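Synaptotagmin-1 (Arabidopsis thaliana, PDB 7AS6) probably binds calcium and phospholipids through C2 domains such as the C2A domain here, and helps maintain plasma membrane integrity during freezing and osmotic stress. Local coordinates at residues L74-Y79 with L132-L137; L97-P102 with K106-E111; R21-M26 with N86-G91; T47-K52 with Y79-V84. One frame throughout, in Å; residues are numbered along the deposited sequence.

Overall arrangement
The chain is a C2A domain, a beta sandwich of two antiparallel sheets. Interaction 1 lies about 2 Å from the chain's centre and joins strand 73-80 of one sheet to strand 131-140 of the other. Interaction 2, about 9 Å from it between centres, closes the turn before strand 106-111, which pairs with 131-140. Between centres, interactions 3 and 4 lie about 26 Å from interaction 2, beyond the chain's centre, and only about 9 Å from each other; both contribute to one cadmium site. Along the chain interaction 4 nests inside interaction 3 and interaction 2 inside interaction 1, while 3 and 4 both cross 1. Strand 73-80 thus runs from the apolar core to the metal-binding end.

Interaction 1: L74-Y79 with L132-L137; sequences LEFSVY and LEVELL
No polar bond joins L74 and F76 to L132, V134 and L136; their backbone groups are engaged within their own sheets, F76 with N93 and V134 with F108, leaving apolar side chains to meet between them. V134 comes from the opposite direction to F76 and sets CG1 over one ring face, 4.3 Å from the ring centroid, a CH-pi contact displaced toward the rim at CE1. Crossing F76 at about a right angle, L132 brings CD2 to 3.7 Å from F76 CB. With its CG anti to the backbone N (chi1 -173°), L132 reaches inward to the root of the ring. L74 and L136 meet tip to tip, CD1 to CD2, at 3.8 Å. The branched L132 and V134 suit their places because their methyls fit around a flat ring, and V12 of strand 8-18 touches L74, F76 and L136. The axes of segments 74-79 and 132-137 approach to 9.9 Å, their N-to-C directions at 140°, and alternate residues face inward from each, the face-to-face sheet packing of a C2 beta sandwich.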
loop_
_atom_site.group_PDB
_atom_site.type_symbol
_atom_site.label_atom_id
_atom_site.label_comp_id
_atom_site.label_asym_id
_atom_site.label_seq_id
_atom_site.Cartn_x
_atom_site.Cartn_y
_atom_site.Cartn_z
ATOM N N LEU A 74 -2.983 -5.650 5.855
ATOM C CA LEU A 74 -3.127 -4.597 4.863
ATOM C C LEU A 74 -2.951 -5.194 3.479
ATOM O O LEU A 74 -2.145 -6.104 3.283
ATOM C CB LEU A 74 -2.092 -3.497 5.084
ATOM C CG LEU A 74 -2.321 -2.650 6.333
ATOM C CD1 LEU A 74 -1.028 -1.980 6.726
ATOM C CD2 LEU A 74 -3.407 -1.610 6.074
ATOM N N GLU A 75 -3.702 -4.683 2.518
ATOM C CA GLU A 75 -3.512 -5.043 1.121
ATOM C C GLU A 75 -3.147 -3.787 0.350
ATOM O O GLU A 75 -3.884 -2.799 0.393
ATOM C CB GLU A 75 -4.771 -5.676 0.557
ATOM C CG GLU A 75 -4.558 -6.390 -0.748
ATOM C CD GLU A 75 -5.873 -6.673 -1.450
ATOM O OE1 GLU A 75 -6.538 -5.693 -1.858
ATOM O OE2 GLU A 75 -6.244 -7.863 -1.578
ATOM N N PHE A 76 -1.994 -3.808 -0.309
ATOM C CA PHE A 76 -1.565 -2.729 -1.183
ATOM C C PHE A 76 -1.730 -3.156 -2.634
ATOM O O PHE A 76 -1.341 -4.265 -3.016
ATOM C CB PHE A 76 -0.112 -2.357 -0.931
ATOM C CG PHE A 76 0.181 -1.989 0.496
ATOM C CD1 PHE A 76 0.191 -0.655 0.894
ATOM C CD2 PHE A 76 0.432 -2.970 1.437
ATOM C CE1 PHE A 76 0.454 -0.305 2.228
ATOM C CE2 PHE A 76 0.692 -2.636 2.776
ATOM C CZ PHE A 76 0.709 -1.295 3.163
ATOM N N SER A 77 -2.292 -2.277 -3.449
ATOM C CA SER A 77 -2.485 -2.583 -4.861
ATOM C C SER A 77 -2.009 -1.402 -5.678
ATOM O O SER A 77 -2.460 -0.272 -5.467
ATOM C CB SER A 77 -3.940 -2.901 -5.150
ATOM O OG SER A 77 -4.330 -4.028 -4.392
ATOM N N VAL A 78 -1.087 -1.651 -6.579
ATOM C CA VAL A 78 -0.591 -0.607 -7.452
ATOM C C VAL A 78 -1.389 -0.648 -8.752
ATOM O O VAL A 78 -1.503 -1.701 -9.391
ATOM C CB VAL A 78 0.912 -0.776 -7.706
ATOM C CG1 VAL A 78 1.417 0.373 -8.555
ATOM C CG2 VAL A 78 1.670 -0.843 -6.361
ATOM N N TYR A 79 -1.990 0.485 -9.106
ATOM C CA TYR A 79 -2.786 0.645 -10.314
ATOM C C TYR A 79 -2.113 1.653 -11.222
ATOM O O TYR A 79 -1.363 2.517 -10.774
ATOM C CB TYR A 79 -4.195 1.168 -10.011
ATOM C CG TYR A 79 -5.118 0.177 -9.374
ATOM C CD1 TYR A 79 -6.049 -0.501 -10.133
ATOM C CD2 TYR A 79 -5.067 -0.082 -8.014
ATOM C CE1 TYR A 79 -6.907 -1.409 -9.563
ATOM C CE2 TYR A 79 -5.929 -1.000 -7.433
ATOM C CZ TYR A 79 -6.850 -1.654 -8.220
ATOM O OH TYR A 79 -7.720 -2.573 -7.670
ATOM N N LEU A 132 7.327 -2.574 -3.858
ATOM C CA LEU A 132 6.739 -1.455 -3.138
ATOM C C LEU A 132 7.392 -1.368 -1.769
ATOM O O LEU A 132 7.539 -2.389 -1.092
ATOM C CB LEU A 132 5.235 -1.629 -2.974
ATOM C CG LEU A 132 4.499 -0.438 -2.373
ATOM C CD1 LEU A 132 4.566 0.758 -3.303
ATOM C CD2 LEU A 132 3.049 -0.783 -2.039
ATOM N N GLU A 133 7.793 -0.160 -1.367
ATOM C CA GLU A 133 8.401 0.073 -0.053
ATOM C C GLU A 133 7.457 0.900 0.806
ATOM O O GLU A 133 6.991 1.964 0.378
ATOM C CB GLU A 133 9.758 0.765 -0.181
ATOM C CG GLU A 133 10.717 -0.044 -1.054
ATOM C CD GLU A 133 12.153 0.434 -0.996
ATOM O OE1 GLU A 133 12.415 1.472 -0.350
ATOM O OE2 GLU A 133 13.028 -0.244 -1.591
ATOM N N VAL A 134 7.149 0.392 2.002
ATOM C CA VAL A 134 6.190 1.014 2.906
ATOM C C VAL A 134 6.767 1.009 4.321
ATOM O O VAL A 134 7.757 0.334 4.612
ATOM C CB VAL A 134 4.821 0.299 2.892
ATOM C CG1 VAL A 134 4.321 0.078 1.465
ATOM C CG2 VAL A 134 4.921 -1.017 3.612
ATOM N N GLU A 135 6.131 1.773 5.210
ATOM C CA GLU A 135 6.477 1.799 6.630
ATOM C C GLU A 135 5.213 1.729 7.461
ATOM O O GLU A 135 4.161 2.236 7.062
ATOM C CB GLU A 135 7.201 3.066 7.062
ATOM C CG GLU A 135 8.604 3.251 6.565
ATOM C CD GLU A 135 9.166 4.567 7.069
ATOM O OE1 GLU A 135 8.641 5.065 8.101
ATOM O OE2 GLU A 135 10.097 5.112 6.422
ATOM N N LEU A 136 5.329 1.126 8.629
ATOM C CA LEU A 136 4.230 1.071 9.573
ATOM C C LEU A 136 4.705 1.617 10.904
ATOM O O LEU A 136 5.826 1.332 11.335
ATOM C CB LEU A 136 3.715 -0.355 9.756
ATOM C CG LEU A 136 3.296 -1.161 8.532
ATOM C CD1 LEU A 136 2.733 -2.490 8.992
ATOM C CD2 LEU A 136 2.287 -0.413 7.678
ATOM N N LEU A 137 3.859 2.420 11.543
ATOM C CA LEU A 137 4.080 2.866 12.914
ATOM C C LEU A 137 2.801 2.603 13.693
ATOM O O LEU A 137 1.766 3.216 13.415
ATOM C CB LEU A 137 4.469 4.344 12.978
ATOM C CG LEU A 137 4.541 4.907 14.400
ATOM C CD1 LEU A 137 5.613 4.189 15.209
ATOM C CD2 LEU A 137 4.786 6.407 14.388
#

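Interaction 2: L97-P102 with K106-E111; sequences LKEMVP and KAFTLE
The F108 ring presents its edge to E99: the carbonyl oxygen of E99 lies in the ring plane, 3.8 Å from CZ, and the CB of E99 touches neighbouring CE1 at 3.9 Å. That same carbonyl is gripped by K106, whose NZ donates a hydrogen bond of 3.0 Å to E99 O, within the carbonyl plane and at a C=O...N angle of 145°. A second hold comes from the E99 carboxylate, OE2 forming a salt bridge to K106 NZ at 3.5 Å. The lysine can span the gap because its chain is extended beyond CG, whereas E99 folds at chi2 (-65°) to bring its acid back toward the ammonium. Lysine suits this place doubly, since its methylenes also serve as apolar surface: V101 lays CG2 across them, 3.7 Å from K106 CD. The 3-10 turn at 97-99 follows strand 88-96, so the contact bridges the edge strands of the two sheets; F108 touches L95 of strand 88-96 and L136 of strand 131-140, with which 106-111 pairs through its backbone.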
loop_
_atom_site.group_PDB
_atom_site.type_symbol
_atom_site.label_atom_id
_atom_site.label_comp_id
_atom_site.label_asym_id
_atom_site.label_seq_id
_atom_site.Cartn_x
_atom_site.Cartn_y
_atom_site.Cartn_z
ATOM N N LEU A 97 -0.596 -7.106 10.092
ATOM C CA LEU A 97 -0.273 -6.191 11.172
ATOM C C LEU A 97 0.481 -6.880 12.307
ATOM O O LEU A 97 1.122 -6.193 13.103
ATOM C CB LEU A 97 -1.546 -5.526 11.699
ATOM C CG LEU A 97 -2.307 -4.643 10.706
ATOM C CD1 LEU A 97 -3.331 -3.778 11.436
ATOM C CD2 LEU A 97 -1.336 -3.791 9.907
ATOM N N LYS A 98 0.456 -8.214 12.387
ATOM C CA LYS A 98 1.234 -8.884 13.426
ATOM C C LYS A 98 2.736 -8.705 13.236
ATOM O O LYS A 98 3.511 -9.165 14.080
ATOM C CB LYS A 98 0.883 -10.376 13.496
ATOM C CG LYS A 98 1.411 -11.237 12.347
ATOM C CD LYS A 98 0.817 -12.648 12.400
ATOM C CE LYS A 98 1.196 -13.481 11.185
ATOM N NZ LYS A 98 0.164 -14.527 10.878
ATOM N N GLU A 99 3.158 -8.052 12.156
ATOM C CA GLU A 99 4.539 -7.644 11.965
ATOM C C GLU A 99 4.822 -6.242 12.496
ATOM O O GLU A 99 5.989 -5.834 12.515
ATOM C CB GLU A 99 4.900 -7.708 10.476
ATOM C CG GLU A 99 5.043 -9.120 9.915
ATOM C CD GLU A 99 6.203 -9.877 10.537
ATOM O OE1 GLU A 99 5.993 -11.027 10.982
ATOM O OE2 GLU A 99 7.328 -9.325 10.593
ATOM N N MET A 100 3.792 -5.492 12.901
ATOM C CA MET A 100 3.972 -4.173 13.504
ATOM C C MET A 100 4.814 -4.266 14.777
ATOM O O MET A 100 4.913 -5.322 15.406
ATOM C CB MET A 100 2.629 -3.540 13.887
ATOM C CG MET A 100 1.669 -3.188 12.757
ATOM S SD MET A 100 0.174 -2.422 13.458
ATOM C CE MET A 100 -0.352 -3.686 14.621
ATOM N N VAL A 101 5.395 -3.129 15.165
ATOM C CA VAL A 101 6.087 -2.963 16.447
ATOM C C VAL A 101 5.615 -1.658 17.081
ATOM O O VAL A 101 5.706 -0.606 16.435
ATOM C CB VAL A 101 7.619 -2.961 16.282
ATOM C CG1 VAL A 101 8.303 -2.864 17.660
ATOM C CG2 VAL A 101 8.094 -4.200 15.550
ATOM N N PRO A 102 5.120 -1.654 18.326
ATOM C CA PRO A 102 4.596 -0.403 18.904
ATOM C C PRO A 102 5.698 0.640 19.051
ATOM O O PRO A 102 6.793 0.335 19.520
ATOM C CB PRO A 102 4.046 -0.843 20.267
ATOM C CG PRO A 102 4.822 -2.101 20.599
ATOM C CD PRO A 102 5.027 -2.781 19.267
ATOM N N LYS A 106 8.856 0.810 11.248
ATOM C CA LYS A 106 9.356 -0.430 10.677
ATOM C C LYS A 106 9.069 -0.422 9.182
ATOM O O LYS A 106 7.913 -0.283 8.768
ATOM C CB LYS A 106 8.733 -1.651 11.355
ATOM C CG LYS A 106 9.383 -2.982 10.957
ATOM C CD LYS A 106 9.080 -4.090 11.971
ATOM C CE LYS A 106 9.481 -5.462 11.432
ATOM N NZ LYS A 106 8.889 -6.593 12.214
ATOM N N ALA A 107 10.120 -0.567 8.384
ATOM C CA ALA A 107 10.034 -0.505 6.939
ATOM C C ALA A 107 9.955 -1.911 6.369
ATOM O O ALA A 107 10.575 -2.837 6.897
ATOM C CB ALA A 107 11.244 0.227 6.362
ATOM N N PHE A 108 9.177 -2.065 5.294
ATOM C CA PHE A 108 9.000 -3.338 4.612
ATOM C C PHE A 108 9.149 -3.123 3.118
ATOM O O PHE A 108 8.779 -2.072 2.587
ATOM C CB PHE A 108 7.614 -3.960 4.887
ATOM C CG PHE A 108 7.291 -4.111 6.346
ATOM C CD1 PHE A 108 7.592 -5.285 7.020
ATOM C CD2 PHE A 108 6.685 -3.079 7.046
ATOM C CE1 PHE A 108 7.300 -5.428 8.374
ATOM C CE2 PHE A 108 6.386 -3.215 8.401
ATOM C CZ PHE A 108 6.696 -4.390 9.063
ATOM N N THR A 109 9.679 -4.133 2.436
ATOM C CA THR A 109 9.702 -4.161 0.974
ATOM C C THR A 109 8.838 -5.322 0.502
ATOM O O THR A 109 9.169 -6.486 0.750
ATOM C CB THR A 109 11.125 -4.305 0.449
ATOM O OG1 THR A 109 11.911 -3.198 0.909
ATOM C CG2 THR A 109 11.109 -4.328 -1.073
ATOM N N LEU A 110 7.739 -5.008 -0.178
ATOM C CA LEU A 110 6.817 -6.012 -0.687
ATOM C C LEU A 110 7.031 -6.162 -2.183
ATOM O O LEU A 110 6.984 -5.176 -2.926
ATOM C CB LEU A 110 5.365 -5.621 -0.405
ATOM C CG LEU A 110 5.123 -5.159 1.031
ATOM C CD1 LEU A 110 3.699 -4.650 1.236
ATOM C CD2 LEU A 110 5.429 -6.305 1.974
ATOM N N GLU A 111 7.281 -7.385 -2.624
ATOM C CA GLU A 111 7.350 -7.629 -4.055
ATOM C C GLU A 111 5.933 -7.666 -4.600
ATOM O O GLU A 111 5.046 -8.276 -3.996
ATOM C CB GLU A 111 8.106 -8.926 -4.351
ATOM C CG GLU A 111 9.595 -8.821 -3.986
ATOM C CD GLU A 111 10.467 -9.895 -4.629
ATOM O OE1 GLU A 111 9.930 -10.726 -5.398
ATOM O OE2 GLU A 111 11.692 -9.904 -4.364
#

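Interaction 3: R21-M26 with N86-G91; sequences RKKDLM and NPEKMG. With CD (cadmium ion), chain B.
The loop holding R21 and K23 passes 7.9 Å, CA to CA, from R21 to M90 of strand 88-96, where M90 and G91 form a classic beta bulge opposite V78. M90 bends at chi3 (70°) to place its methyl CE 3.3 Å from the carbonyl oxygen of R21, an apolar end packed against loop backbone. K23 brings the charge. Its chain, bent at chi2 and chi3, crosses E88 at about a right angle, and NZ makes a salt-bridged hydrogen bond of 3.3 Å to E88 OE1, met nearly along the C-O axis. One water accepts from K23 NZ at 2.7 Å and also from E88 N, tying the ammonium to the strand backbone. K23 NZ donates in addition to D80 OD2, a cadmium ligand, and reaches D24 OD1 at 3.6 Å, a long ion pair. A lysine suits this acid-rich place, where it probably offsets some of the negative charge. D24 grips the cadmium through both carboxylate oxygens, OD2 at 2.4 Å, consistent with the calcium-binding loops at one end of a C2 domain.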
loop_
_atom_site.group_PDB
_atom_site.type_symbol
_atom_site.label_atom_id
_atom_site.label_comp_id
_atom_site.label_asym_id
_atom_site.label_seq_id
_atom_site.Cartn_x
_atom_site.Cartn_y
_atom_site.Cartn_z
ATOM N N ARG A 21 6.734 -2.268 -14.084
ATOM C CA ARG A 21 6.705 -2.652 -15.487
ATOM C C ARG A 21 6.128 -1.534 -16.330
ATOM O O ARG A 21 5.230 -0.812 -15.903
ATOM C CB ARG A 21 5.850 -3.900 -15.694
ATOM C CG ARG A 21 6.285 -5.089 -14.897
ATOM C CD ARG A 21 5.657 -6.349 -15.436
ATOM N NE ARG A 21 5.923 -6.520 -16.862
ATOM C CZ ARG A 21 7.076 -6.950 -17.367
ATOM N NH1 ARG A 21 7.216 -7.076 -18.686
ATOM N NH2 ARG A 21 8.090 -7.252 -16.557
ATOM N N LYS A 22 6.613 -1.416 -17.560
ATOM C CA LYS A 22 5.943 -0.537 -18.500
ATOM C C LYS A 22 4.564 -1.091 -18.821
ATOM O O LYS A 22 4.389 -2.296 -19.013
ATOM C CB LYS A 22 6.757 -0.378 -19.775
ATOM C CG LYS A 22 8.136 0.160 -19.549
ATOM C CD LYS A 22 8.724 0.691 -20.827
ATOM C CE LYS A 22 10.223 0.587 -20.779
ATOM N NZ LYS A 22 10.616 -0.842 -20.686
ATOM N N LYS A 23 3.592 -0.216 -18.851
ATOM C CA LYS A 23 2.202 -0.557 -19.129
ATOM C C LYS A 23 1.604 0.303 -20.238
ATOM O O LYS A 23 0.905 -0.226 -21.114
ATOM C CB LYS A 23 1.370 -0.428 -17.832
ATOM C CG LYS A 23 0.031 -1.155 -17.839
ATOM C CD LYS A 23 -1.149 -0.184 -17.675
ATOM C CE LYS A 23 -1.742 0.251 -19.020
ATOM N NZ LYS A 23 -3.065 0.953 -18.875
ATOM N N ASP A 24 1.869 1.609 -20.232
ATOM C CA ASP A 24 1.388 2.513 -21.264
ATOM C C ASP A 24 2.239 2.403 -22.524
ATOM O O ASP A 24 3.421 2.040 -22.477
ATOM C CB ASP A 24 1.410 3.965 -20.772
ATOM C CG ASP A 24 0.413 4.229 -19.655
ATOM O OD1 ASP A 24 -0.588 3.478 -19.578
ATOM O OD2 ASP A 24 0.631 5.190 -18.859
ATOM N N LEU A 25 1.623 2.752 -23.659
ATOM C CA LEU A 25 2.339 2.736 -24.932
ATOM C C LEU A 25 3.456 3.770 -24.956
ATOM O O LEU A 25 4.437 3.616 -25.693
ATOM C CB LEU A 25 1.371 2.977 -26.091
ATOM C CG LEU A 25 0.357 1.849 -26.273
ATOM C CD1 LEU A 25 -0.729 2.263 -27.242
ATOM C CD2 LEU A 25 1.050 0.577 -26.744
ATOM N N MET A 26 3.318 4.835 -24.181
ATOM C CA MET A 26 4.450 5.711 -23.943
ATOM C C MET A 26 4.334 6.277 -22.540
ATOM O O MET A 26 3.228 6.481 -22.036
ATOM C CB MET A 26 4.525 6.826 -24.980
ATOM C CG MET A 26 3.190 7.285 -25.505
ATOM S SD MET A 26 3.354 7.798 -27.235
ATOM C CE MET A 26 4.884 8.741 -27.137
ATOM N N ASN A 86 -11.149 2.301 -16.766
ATOM C CA ASN A 86 -10.841 1.926 -15.395
ATOM C C ASN A 86 -9.349 1.675 -15.233
ATOM O O ASN A 86 -8.725 1.060 -16.107
ATOM C CB ASN A 86 -11.608 0.673 -14.995
ATOM C CG ASN A 86 -12.995 0.985 -14.485
ATOM O OD1 ASN A 86 -13.510 2.085 -14.694
ATOM N ND2 ASN A 86 -13.607 0.022 -13.803
ATOM N N PRO A 87 -8.780 2.167 -14.130
ATOM C CA PRO A 87 -7.395 1.828 -13.802
ATOM C C PRO A 87 -7.192 0.324 -13.819
ATOM O O PRO A 87 -8.015 -0.436 -13.316
ATOM C CB PRO A 87 -7.220 2.405 -12.395
ATOM C CG PRO A 87 -8.130 3.585 -12.386
ATOM C CD PRO A 87 -9.337 3.155 -13.186
ATOM N N GLU A 88 -6.093 -0.102 -14.426
ATOM C CA GLU A 88 -5.718 -1.504 -14.462
ATOM C C GLU A 88 -4.703 -1.767 -13.370
ATOM O O GLU A 88 -3.723 -1.025 -13.242
ATOM C CB GLU A 88 -5.134 -1.884 -15.820
ATOM C CG GLU A 88 -6.119 -2.620 -16.714
ATOM C CD GLU A 88 -6.473 -1.842 -17.969
ATOM O OE1 GLU A 88 -5.650 -1.004 -18.409
ATOM O OE2 GLU A 88 -7.579 -2.068 -18.513
ATOM N N LYS A 89 -4.945 -2.811 -12.579
ATOM C CA LYS A 89 -4.027 -3.167 -11.506
ATOM C C LYS A 89 -2.699 -3.600 -12.110
ATOM O O LYS A 89 -2.669 -4.345 -13.091
ATOM C CB LYS A 89 -4.624 -4.290 -10.650
ATOM C CG LYS A 89 -3.848 -4.597 -9.375
ATOM C CD LYS A 89 -4.465 -5.767 -8.591
ATOM C CE LYS A 89 -5.992 -5.667 -8.513
ATOM N NZ LYS A 89 -6.506 -5.264 -7.172
ATOM N N MET A 90 -1.598 -3.106 -11.548
ATOM C CA MET A 90 -0.287 -3.527 -12.005
ATOM C C MET A 90 0.324 -4.581 -11.110
ATOM O O MET A 90 1.174 -5.344 -11.571
ATOM C CB MET A 90 0.665 -2.334 -12.088
ATOM C CG MET A 90 0.173 -1.207 -13.006
ATOM S SD MET A 90 1.367 0.153 -12.960
ATOM C CE MET A 90 2.716 -0.619 -13.846
ATOM N N GLY A 91 -0.111 -4.652 -9.863
ATOM C CA GLY A 91 0.439 -5.605 -8.921
ATOM C C GLY A 91 -0.054 -5.309 -7.523
ATOM O O GLY A 91 -0.648 -4.260 -7.243
HETATM CD CD CD B . -1.366 5.214 -17.594
HETATM O O HOH W 1 -4.733 1.663 -16.812
#

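Interaction 4: T47-K52 with Y79-V84; sequences TTVKHK and YDWEQV. With CD (cadmium ion), chain B; EDO (1,2-ethanediol), chain G.
With chi1 at 170° in both, V49 turns CG1 and W81 its ring away from their own backbone N and into the gap between the segments, where the two side chains cross at about a right angle. Both V49 methyls, CG1 and CG2, come within 3.7 Å of W81 CB, a fit suited to a beta-branched residue. H51, two residues on, leans over the indole and points its ring edge at the face of the six-membered ring in an offset edge-to-face pair. The planes stand at 88°, with H51 CE1 3.6 Å from W81 CZ3. V49 CG1 also lies above one face of the H51 imidazole, so the valine touches both rings. The segment 79-84 leaves strand 73-80 into a metal-binding loop of the C2 domain, and W81 divides its work: the indole packs against 47-52 while its backbone oxygen binds cadmium at 2.4 Å. D80 chelates the ion with both carboxylate oxygens, OD1 lying at 2.5 Å. E82, folded back at chi2, adds OE2, and D24 and D30 complete the shell; these acids probably bind calcium in the protein. Acids suit a site for a divalent cation. H51 also touches D30, and its side chain comes within about 2 Å of a second cadmium ion. K50 NZ donates a 2.8 Å hydrogen bond to O1 of a 1,2-ethanediol, likely a crystallisation additive.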
loop_
_atom_site.group_PDB
_atom_site.type_symbol
_atom_site.label_atom_id
_atom_site.label_comp_id
_atom_site.label_asym_id
_atom_site.label_seq_id
_atom_site.Cartn_x
_atom_site.Cartn_y
_atom_site.Cartn_z
ATOM N N THR A 47 -3.064 6.747 -2.687
ATOM C CA THR A 47 -2.085 7.796 -2.908
ATOM C C THR A 47 -2.437 8.616 -4.141
ATOM O O THR A 47 -3.341 8.284 -4.919
ATOM C CB THR A 47 -0.685 7.229 -3.119
ATOM O OG1 THR A 47 -0.618 6.675 -4.437
ATOM C CG2 THR A 47 -0.339 6.156 -2.044
ATOM N N THR A 48 -1.660 9.673 -4.345
ATOM C CA THR A 48 -1.774 10.443 -5.559
ATOM C C THR A 48 -1.248 9.640 -6.741
ATOM O O THR A 48 -0.543 8.635 -6.584
ATOM C CB THR A 48 -1.007 11.757 -5.451
ATOM O OG1 THR A 48 0.371 11.479 -5.144
ATOM C CG2 THR A 48 -1.605 12.617 -4.366
ATOM N N VAL A 49 -1.650 10.074 -7.935
ATOM C CA VAL A 49 -1.148 9.532 -9.193
ATOM C C VAL A 49 0.187 10.188 -9.493
ATOM O O VAL A 49 0.286 11.416 -9.485
ATOM C CB VAL A 49 -2.141 9.818 -10.335
ATOM C CG1 VAL A 49 -1.506 9.475 -11.697
ATOM C CG2 VAL A 49 -3.457 9.051 -10.149
ATOM N N LYS A 50 1.214 9.390 -9.780
ATOM C CA LYS A 50 2.482 9.929 -10.273
ATOM C C LYS A 50 2.584 9.681 -11.779
ATOM O O LYS A 50 2.659 8.532 -12.212
ATOM C CB LYS A 50 3.676 9.286 -9.569
ATOM C CG LYS A 50 3.715 9.477 -8.067
ATOM C CD LYS A 50 3.967 10.924 -7.674
ATOM C CE LYS A 50 4.016 10.978 -6.137
ATOM N NZ LYS A 50 4.332 12.362 -5.712
ATOM N N HIS A 51 2.658 10.750 -12.559
ATOM C CA HIS A 51 2.592 10.653 -14.003
ATOM C C HIS A 51 3.921 10.210 -14.574
ATOM O O HIS A 51 4.979 10.744 -14.203
ATOM C CB HIS A 51 2.212 12.000 -14.600
ATOM C CG HIS A 51 0.880 12.485 -14.154
ATOM N ND1 HIS A 51 -0.293 12.047 -14.725
ATOM C CD2 HIS A 51 0.525 13.321 -13.155
ATOM C CE1 HIS A 51 -1.314 12.628 -14.129
ATOM N NE2 HIS A 51 -0.843 13.395 -13.164
ATOM N N LYS A 52 3.850 9.244 -15.482
ATOM C CA LYS A 52 4.971 8.822 -16.305
ATOM C C LYS A 52 6.211 8.539 -15.450
ATOM O O LYS A 52 7.261 9.164 -15.587
ATOM C CB LYS A 52 5.224 9.870 -17.380
ATOM C CG LYS A 52 4.055 9.919 -18.412
ATOM C CD LYS A 52 4.171 11.134 -19.301
ATOM C CE LYS A 52 3.025 11.201 -20.288
ATOM N NZ LYS A 52 2.759 9.874 -20.882
ATOM N N TYR A 79 -1.990 0.485 -9.106
ATOM C CA TYR A 79 -2.786 0.645 -10.314
ATOM C C TYR A 79 -2.113 1.653 -11.222
ATOM O O TYR A 79 -1.363 2.517 -10.774
ATOM C CB TYR A 79 -4.195 1.168 -10.011
ATOM C CG TYR A 79 -5.118 0.177 -9.374
ATOM C CD1 TYR A 79 -6.049 -0.501 -10.133
ATOM C CD2 TYR A 79 -5.067 -0.082 -8.014
ATOM C CE1 TYR A 79 -6.907 -1.409 -9.563
ATOM C CE2 TYR A 79 -5.929 -1.000 -7.433
ATOM C CZ TYR A 79 -6.850 -1.654 -8.220
ATOM O OH TYR A 79 -7.720 -2.573 -7.670
ATOM N N ASP A 80 -2.414 1.551 -12.506
ATOM C CA ASP A 80 -2.063 2.569 -13.478
ATOM C C ASP A 80 -3.250 3.486 -13.715
ATOM O O ASP A 80 -4.352 3.019 -14.031
ATOM C CB ASP A 80 -1.670 1.952 -14.816
ATOM C CG ASP A 80 -1.518 2.997 -15.896
ATOM O OD1 ASP A 80 -0.454 3.640 -15.895
ATOM O OD2 ASP A 80 -2.451 3.211 -16.724
ATOM N N TRP A 81 -3.019 4.778 -13.638
ATOM C CA TRP A 81 -4.076 5.723 -13.977
ATOM C C TRP A 81 -4.166 5.956 -15.481
ATOM O O TRP A 81 -3.159 6.028 -16.178
ATOM C CB TRP A 81 -3.812 7.042 -13.264
ATOM C CG TRP A 81 -4.670 8.208 -13.673
ATOM C CD1 TRP A 81 -5.860 8.575 -13.121
ATOM C CD2 TRP A 81 -4.350 9.215 -14.640
ATOM N NE1 TRP A 81 -6.313 9.735 -13.700
ATOM C CE2 TRP A 81 -5.395 10.156 -14.625
ATOM C CE3 TRP A 81 -3.275 9.419 -15.507
ATOM C CZ2 TRP A 81 -5.404 11.275 -15.453
ATOM C CZ3 TRP A 81 -3.286 10.530 -16.336
ATOM C CH2 TRP A 81 -4.347 11.441 -16.307
ATOM N N GLU A 82 -5.389 6.080 -15.985
ATOM C CA GLU A 82 -5.640 6.657 -17.293
ATOM C C GLU A 82 -6.835 7.572 -17.138
ATOM O O GLU A 82 -7.701 7.320 -16.302
ATOM C CB GLU A 82 -5.943 5.596 -18.370
ATOM C CG GLU A 82 -4.724 4.861 -18.868
ATOM C CD GLU A 82 -3.799 5.774 -19.629
ATOM O OE1 GLU A 82 -4.291 6.699 -20.300
ATOM O OE2 GLU A 82 -2.577 5.569 -19.572
ATOM N N GLN A 83 -6.905 8.625 -17.946
ATOM C CA GLN A 83 -8.088 9.475 -17.836
ATOM C C GLN A 83 -9.343 8.739 -18.294
ATOM O O GLN A 83 -10.392 8.826 -17.641
ATOM C CB GLN A 83 -7.910 10.775 -18.611
ATOM C CG GLN A 83 -9.100 11.757 -18.451
ATOM C CD GLN A 83 -9.340 12.265 -17.014
ATOM O OE1 GLN A 83 -8.871 11.690 -16.044
ATOM N NE2 GLN A 83 -10.095 13.359 -16.892
ATOM N N VAL A 84 -9.252 7.987 -19.392
ATOM C CA VAL A 84 -10.388 7.245 -19.927
ATOM C C VAL A 84 -10.261 5.775 -19.543
ATOM O O VAL A 84 -9.245 5.128 -19.833
ATOM C CB VAL A 84 -10.480 7.404 -21.449
ATOM C CG1 VAL A 84 -11.740 6.763 -21.944
ATOM C CG2 VAL A 84 -10.458 8.883 -21.810
HETATM CD CD CD B . -1.366 5.214 -17.594
HETATM C C1 EDO G . 7.097 12.790 -8.169
HETATM O O1 EDO G . 6.901 12.924 -6.741
HETATM C C2 EDO G . 8.398 12.055 -8.477
HETATM O O2 EDO G . 8.338 10.732 -7.923
#